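Side-chain contacts in Tb427.07.360- putative uncharacterized metacyclic invariant surface protein from Trypanosoma brucei (Trypanosoma brucei, PDB 5VTL), which is of unknown function but is probably an invariant surface protein of the metacyclic parasite, with an extended helical architecture: residues A32-D37 / E186-A191; S39-G44 / A193-A198; R51-F56 / R68-L73. All blocks are in the same frame, centred on the assembly; numbering follows the deposited sequence.

The three interactions follow one another along the elongated helical body, and all of them use helix 4-58. Interactions 1 and 2 join it to helix 157-209, with centres about 10 Å apart; they touch where Ala191 O lies 3.5 Å from Ala41 CB. Interaction 3 instead joins helix 4-58 to helix 63-102, and its centre is about 12 Å from that of interaction 2. A probable hydrogen bond between Asn197 OD1 and Arg68 NH2, 3.0 Å long, connects these two. Interactions 1 and 3 have centres about 22 Å apart and do not touch. Together the contacts sample two of the three helix interfaces of the bundle, progressively farther from the centre of the chain.

Interaction 1. Residues A32-D37 / E186-A191; sequences AANVSD and EARVAA
Arg188 on helix 157-209 lays its side chain against one edge of helix 4-58, between Asn34 and Asp37, one turn apart. The ionic part is a salt bridge from Arg188 NE to Asp37 OD2, 2.8 Å long. As a hydrogen bond it is weak, because the N-H...O angle is only 128°. The carboxylate and guanidinium planes lie 29° apart, and the carboxylate does not form a paired, two-oxygen grip on Arg188: OD2 is also 3.5 Å from Arg188 NH1, while OD1 makes a salt bridge with Arg192 NH2. Asp37 is thus approached by two arginines of the same helix, Arg188 at OD2 and Arg192, its stronger partner, at OD1.

Van der Waals contact accounts for the rest. Asn34 turns its amide across the arginine chain at about a right angle, and its OD1 comes to 3.1 Å from Arg188 CD, a close approach to the methylene next to NE. Nearer the backbone, Arg188 CB lies 3.6 Å from the carbonyl oxygen Asn34 O. With CG of Arg188 anti to the backbone N, a bend at chi2 (-149°) helps carry CD past the amide and NE to the carboxylate.

Behind this polar edge, Val35 meets Lys84 and Leu87 of helix 63-102, while Ala187 and Ala191 touch Ala83 and Ala79 of that helix. The contact therefore lies at the surface of a three-helix bundle, where the parallel helices 4-58 and 157-209 approach each other beside the third.

Chemically, Asp37 OD2 and Asn34 OD1 lie near the NE and CD atoms of Arg188. The bond from NE is bent and weak, so the attraction is probably mainly ionic, and Arg188 and Arg192 together would be expected to favour an ionised Asp37.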
# COMPACT_ATOMS: atom_id res chain seq x y z
N ALA A 32 -8.83 -2.94 -0.60
CA ALA A 32 -10.19 -3.46 -0.73
C ALA A 32 -10.87 -3.62 0.63
O ALA A 32 -12.06 -3.30 0.77
CB ALA A 32 -10.18 -4.80 -1.45
N ALA A 33 -10.12 -4.09 1.62
CA ALA A 33 -10.68 -4.26 2.96
C ALA A 33 -11.03 -2.90 3.54
O ALA A 33 -12.02 -2.75 4.27
CB ALA A 33 -9.69 -4.98 3.87
N ASN A 34 -10.21 -1.90 3.24
CA ASN A 34 -10.47 -0.55 3.74
C ASN A 34 -11.77 0.02 3.19
O ASN A 34 -12.51 0.70 3.91
CB ASN A 34 -9.30 0.38 3.46
CG ASN A 34 -8.15 0.21 4.44
OD1 ASN A 34 -8.37 -0.15 5.60
ND2 ASN A 34 -6.95 0.52 4.01
N VAL A 35 -12.06 -0.27 1.93
CA VAL A 35 -13.31 0.16 1.29
C VAL A 35 -14.48 -0.54 1.93
O VAL A 35 -15.50 0.07 2.24
CB VAL A 35 -13.30 -0.12 -0.22
CG1 VAL A 35 -14.72 0.04 -0.84
CG2 VAL A 35 -12.33 0.83 -0.89
N SER A 36 -14.33 -1.84 2.15
CA SER A 36 -15.41 -2.62 2.72
C SER A 36 -15.76 -2.05 4.08
O SER A 36 -16.94 -1.90 4.45
CB SER A 36 -14.97 -4.07 2.87
OG SER A 36 -14.90 -4.71 1.62
N ASP A 37 -14.73 -1.69 4.83
CA ASP A 37 -14.94 -1.17 6.17
C ASP A 37 -15.53 0.26 6.14
O ASP A 37 -16.36 0.63 7.00
CB ASP A 37 -13.66 -1.21 6.98
CG ASP A 37 -13.93 -1.06 8.47
OD1 ASP A 37 -14.52 -2.00 9.06
OD2 ASP A 37 -13.58 -0.01 9.04
N GLU A 186 -6.71 6.09 5.13
CA GLU A 186 -7.10 7.34 5.79
C GLU A 186 -8.61 7.59 5.63
O GLU A 186 -9.27 8.04 6.57
CB GLU A 186 -6.27 8.51 5.27
CG GLU A 186 -4.84 8.49 5.80
CD GLU A 186 -3.89 9.41 5.05
OE1 GLU A 186 -4.29 9.98 4.01
OE2 GLU A 186 -2.73 9.55 5.51
N ALA A 187 -9.14 7.27 4.45
CA ALA A 187 -10.57 7.38 4.17
C ALA A 187 -11.39 6.47 5.07
O ALA A 187 -12.43 6.85 5.59
CB ALA A 187 -10.85 7.06 2.71
N ARG A 188 -10.91 5.26 5.28
CA ARG A 188 -11.57 4.36 6.19
C ARG A 188 -11.58 4.89 7.63
O ARG A 188 -12.58 4.82 8.33
CB ARG A 188 -10.89 2.99 6.16
CG ARG A 188 -11.47 1.99 7.18
CD ARG A 188 -10.42 1.02 7.68
NE ARG A 188 -10.82 0.39 8.93
CZ ARG A 188 -10.30 0.65 10.14
NH1 ARG A 188 -10.78 -0.01 11.19
NH2 ARG A 188 -9.32 1.53 10.30
N VAL A 189 -10.46 5.42 8.08
CA VAL A 189 -10.40 6.02 9.41
C VAL A 189 -11.39 7.18 9.53
O VAL A 189 -12.06 7.32 10.53
CB VAL A 189 -8.98 6.53 9.70
CG1 VAL A 189 -8.94 7.32 11.01
CG2 VAL A 189 -8.01 5.37 9.75
N ALA A 190 -11.46 8.01 8.49
CA ALA A 190 -12.40 9.14 8.44
C ALA A 190 -13.84 8.67 8.48
O ALA A 190 -14.66 9.26 9.17
CB ALA A 190 -12.15 9.97 7.17
N ALA A 191 -14.17 7.62 7.73
CA ALA A 191 -15.52 7.07 7.72
C ALA A 191 -15.91 6.58 9.12
O ALA A 191 -17.03 6.81 9.58
CB ALA A 191 -15.64 5.93 6.71

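Interaction 2. Residues S39-G44 / A193-A198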
# COMPACT_ATOMS: atom_id res chain seq x y z
N SER A 39 -17.55 1.40 3.82
CA SER A 39 -18.96 1.23 3.49
C SER A 39 -19.74 0.80 4.73
O SER A 39 -20.88 1.25 4.95
CB SER A 39 -19.13 0.23 2.34
OG SER A 39 -18.50 0.70 1.17
N LYS A 40 -19.14 -0.06 5.54
CA LYS A 40 -19.80 -0.54 6.74
C LYS A 40 -20.02 0.66 7.69
O LYS A 40 -21.05 0.77 8.36
CB LYS A 40 -18.98 -1.62 7.42
CG LYS A 40 -19.63 -2.20 8.67
CD LYS A 40 -18.81 -3.33 9.31
CE LYS A 40 -18.71 -4.59 8.46
NZ LYS A 40 -20.02 -5.29 8.28
N ALA A 41 -19.04 1.56 7.73
CA ALA A 41 -19.15 2.75 8.58
C ALA A 41 -20.27 3.67 8.11
O ALA A 41 -21.02 4.22 8.90
CB ALA A 41 -17.81 3.50 8.63
N ARG A 42 -20.39 3.83 6.81
CA ARG A 42 -21.44 4.66 6.26
C ARG A 42 -22.80 4.03 6.57
O ARG A 42 -23.77 4.72 6.92
CB ARG A 42 -21.21 4.85 4.77
CG ARG A 42 -22.30 5.65 4.02
CD ARG A 42 -23.39 4.77 3.42
NE ARG A 42 -22.82 3.86 2.44
CZ ARG A 42 -23.40 2.75 2.00
NH1 ARG A 42 -24.59 2.37 2.45
NH2 ARG A 42 -22.76 1.99 1.13
N GLU A 43 -22.90 2.72 6.43
CA GLU A 43 -24.14 2.03 6.79
C GLU A 43 -24.52 2.31 8.26
O GLU A 43 -25.68 2.56 8.58
CB GLU A 43 -23.99 0.52 6.56
CG GLU A 43 -24.10 0.13 5.10
CD GLU A 43 -23.56 -1.28 4.83
OE1 GLU A 43 -23.18 -1.96 5.81
OE2 GLU A 43 -23.48 -1.68 3.66
N GLY A 44 -23.53 2.31 9.14
CA GLY A 44 -23.74 2.61 10.54
C GLY A 44 -24.24 4.03 10.75
O GLY A 44 -25.01 4.31 11.66
N ALA A 193 -14.61 7.56 11.91
CA ALA A 193 -14.71 8.71 12.82
C ALA A 193 -16.07 9.39 12.69
O ALA A 193 -16.67 9.81 13.70
CB ALA A 193 -13.59 9.72 12.58
N ALA A 194 -16.58 9.48 11.46
CA ALA A 194 -17.94 9.96 11.25
C ALA A 194 -18.98 9.07 11.91
O ALA A 194 -19.93 9.54 12.50
CB ALA A 194 -18.24 10.08 9.76
N GLU A 195 -18.82 7.75 11.78
CA GLU A 195 -19.78 6.84 12.38
C GLU A 195 -19.77 6.96 13.91
O GLU A 195 -20.81 6.84 14.55
CB GLU A 195 -19.49 5.41 11.95
CG GLU A 195 -20.41 4.41 12.65
CD GLU A 195 -19.95 2.98 12.48
OE1 GLU A 195 -18.72 2.76 12.39
OE2 GLU A 195 -20.82 2.07 12.45
N SER A 196 -18.61 7.22 14.50
CA SER A 196 -18.57 7.41 15.94
C SER A 196 -19.40 8.64 16.36
O SER A 196 -20.16 8.59 17.32
CB SER A 196 -17.13 7.52 16.40
OG SER A 196 -17.06 7.80 17.79
N ASN A 197 -19.29 9.74 15.62
CA ASN A 197 -20.12 10.91 15.91
C ASN A 197 -21.59 10.65 15.66
O ASN A 197 -22.45 11.08 16.42
CB ASN A 197 -19.67 12.11 15.07
CG ASN A 197 -18.43 12.75 15.61
OD1 ASN A 197 -18.27 12.87 16.83
ND2 ASN A 197 -17.53 13.16 14.72
N ALA A 198 -21.90 9.93 14.58
CA ALA A 198 -23.28 9.63 14.26
C ALA A 198 -23.89 8.80 15.38
O ALA A 198 -24.99 9.06 15.82
CB ALA A 198 -23.41 8.89 12.91
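This is a close packing contact without a hydrogen bond between the segments, in which Glu195 of helix 157-209 lies over Ala41 and Gly44 of helix 4-58. The axes of the two short segments approach to 8.5 Å and run nearly parallel, their directions differing by 17°. Such proximity is consistent with the small residues, Ala41 and Gly44, on the facing side.

Glu195 leaves its helix with CG opposite the backbone nitrogen (chi1 176°), and the extended chain reaches across to helix 4-58, passing the carbonyl of Ala41. Glu195 CB is 3.6 Å from Ala41 O. Farther out, the carboxylate sits between Ala41 and Gly44, one turn apart: OE1 is 3.9 Å from Ala41 CB, whereas OE2 reaches to 3.5 Å from Gly44 CA, occupying space that a CB there would need. The charge is met within its own helix, OE1 forming a salt bridge with Arg192 NH1.

Helix 63-102 supplies the third wall, with Ala76 and Ala72 against Ala194 and Ala198. Small residues at the meeting faces of helices 157-209 and 63-102, with Ala41 and Gly44 on helix 4-58, suit a long, slender three-helix bundle.

Interaction 3. Residues R51-F56 / R68-L73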
# COMPACT_ATOMS: atom_id res chain seq x y z
N ARG A 51 -32.20 6.09 13.74
CA ARG A 51 -32.45 6.09 15.17
C ARG A 51 -32.78 7.47 15.72
O ARG A 51 -33.71 7.65 16.50
CB ARG A 51 -31.25 5.51 15.89
CG ARG A 51 -31.08 4.01 15.67
CD ARG A 51 -29.76 3.55 16.23
NE ARG A 51 -29.65 3.82 17.67
CZ ARG A 51 -28.52 3.68 18.37
NH1 ARG A 51 -28.50 3.92 19.67
NH2 ARG A 51 -27.40 3.30 17.76
N ALA A 52 -32.00 8.46 15.29
CA ALA A 52 -32.19 9.83 15.75
C ALA A 52 -33.52 10.38 15.26
O ALA A 52 -34.24 11.05 16.00
CB ALA A 52 -31.04 10.70 15.27
N GLU A 53 -33.87 10.10 14.01
CA GLU A 53 -35.15 10.54 13.45
C GLU A 53 -36.32 10.00 14.28
O GLU A 53 -37.29 10.71 14.55
CB GLU A 53 -35.30 10.08 12.00
CG GLU A 53 -34.41 10.80 11.02
CD GLU A 53 -34.49 10.25 9.61
OE1 GLU A 53 -34.12 10.99 8.68
OE2 GLU A 53 -34.94 9.09 9.44
N ASP A 54 -36.22 8.74 14.69
CA ASP A 54 -37.29 8.10 15.44
C ASP A 54 -37.43 8.70 16.82
O ASP A 54 -38.55 8.91 17.30
CB ASP A 54 -37.05 6.60 15.52
CG ASP A 54 -37.26 5.90 14.19
OD1 ASP A 54 -37.65 6.57 13.21
OD2 ASP A 54 -37.05 4.67 14.12
N ALA A 55 -36.31 8.99 17.47
CA ALA A 55 -36.35 9.68 18.75
C ALA A 55 -36.97 11.07 18.57
O ALA A 55 -37.82 11.49 19.36
CB ALA A 55 -34.96 9.77 19.36
N PHE A 56 -36.58 11.76 17.50
CA PHE A 56 -37.11 13.09 17.20
C PHE A 56 -38.63 13.07 17.06
O PHE A 56 -39.31 14.03 17.44
CB PHE A 56 -36.42 13.63 15.94
CG PHE A 56 -36.74 15.08 15.60
CD1 PHE A 56 -36.66 16.07 16.56
CD2 PHE A 56 -37.05 15.44 14.30
CE1 PHE A 56 -36.94 17.39 16.24
CE2 PHE A 56 -37.32 16.74 13.98
CZ PHE A 56 -37.26 17.72 14.95
N ARG A 68 -26.71 16.50 13.76
CA ARG A 68 -25.36 16.00 13.93
C ARG A 68 -25.20 14.64 13.22
O ARG A 68 -24.17 14.36 12.59
CB ARG A 68 -25.05 15.87 15.42
CG ARG A 68 -23.64 15.36 15.70
CD ARG A 68 -23.35 15.32 17.20
NE ARG A 68 -21.99 14.82 17.46
CZ ARG A 68 -21.57 14.33 18.62
NH1 ARG A 68 -22.40 14.20 19.66
NH2 ARG A 68 -20.31 13.92 18.74
N ALA A 69 -26.22 13.78 13.36
CA ALA A 69 -26.22 12.48 12.69
C ALA A 69 -26.17 12.64 11.15
O ALA A 69 -25.42 11.93 10.46
CB ALA A 69 -27.45 11.69 13.07
N ARG A 70 -26.96 13.55 10.63
CA ARG A 70 -27.00 13.78 9.19
C ARG A 70 -25.69 14.31 8.64
O ARG A 70 -25.28 13.95 7.55
CB ARG A 70 -28.14 14.74 8.84
CG ARG A 70 -29.51 14.08 8.97
CD ARG A 70 -30.68 14.97 8.55
NE ARG A 70 -31.90 14.16 8.55
CZ ARG A 70 -33.13 14.60 8.80
NH1 ARG A 70 -33.34 15.88 9.06
NH2 ARG A 70 -34.14 13.76 8.78
N ALA A 71 -25.05 15.18 9.41
CA ALA A 71 -23.79 15.78 9.01
C ALA A 71 -22.70 14.72 9.00
O ALA A 71 -21.85 14.70 8.11
CB ALA A 71 -23.42 16.93 9.97
N ALA A 72 -22.73 13.86 10.01
CA ALA A 72 -21.80 12.74 10.13
C ALA A 72 -21.99 11.78 8.96
O ALA A 72 -21.01 11.36 8.37
CB ALA A 72 -22.01 12.03 11.43
N LEU A 73 -23.24 11.47 8.60
CA LEU A 73 -23.51 10.61 7.43
C LEU A 73 -22.92 11.22 6.17
O LEU A 73 -22.28 10.52 5.36
CB LEU A 73 -25.02 10.38 7.22
CG LEU A 73 -25.45 9.64 5.93
CD1 LEU A 73 -24.82 8.27 5.79
CD2 LEU A 73 -26.94 9.47 5.91
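Arg70 NH2 donates a hydrogen bond to Glu53 OE1, 2.8 Å long, and the pair forms a salt bridge. With an N-H...O angle of 160° the bond is fairly straight. The oxygen sits at the edge of the guanidinium group, close to its plane, whereas the nitrogen meets OE1 on its anti side and somewhat out of the carboxylate plane. The two flat groups are turned far from coplanar, 74° apart, and a single N-H to oxygen bond is formed; Arg70 NE remains 3.9 Å from Glu53 OE1.

Both side chains start off beside their own backbone nitrogen, with CG opposite the carbonyl carbon (chi1 -73° for Arg70), and both then run out extended. Neither leaves its helix directly toward the other, but the extension brings their ends together, and the two chains cross at about a right angle. The salt bridge therefore spans the groove from the flank of each helix.

The helices concerned are the arms of an antiparallel hairpin, 4-58 and 63-102, joined by the short connection after residue 58, and the contact lies near that turn in the three-helix bundle. Inside the salt bridge, Ala52 and Ala69 point at each other, their CB atoms 4.3 Å apart. Their CA atoms, the nearest pair between the segments, are separated by 7.2 Å, a spacing that leaves the two methyl groups facing across the interface.

Val66 touches Ala52 from the arm that carries Ala69, and Val49 touches Ala69 from the arm that carries Ala52, so each buried alanine has a valine as a second neighbour. On the side facing helix 157-209, Arg51 NH1 forms a salt bridge with Glu206 OE1, and Ala55 packs on Ala209.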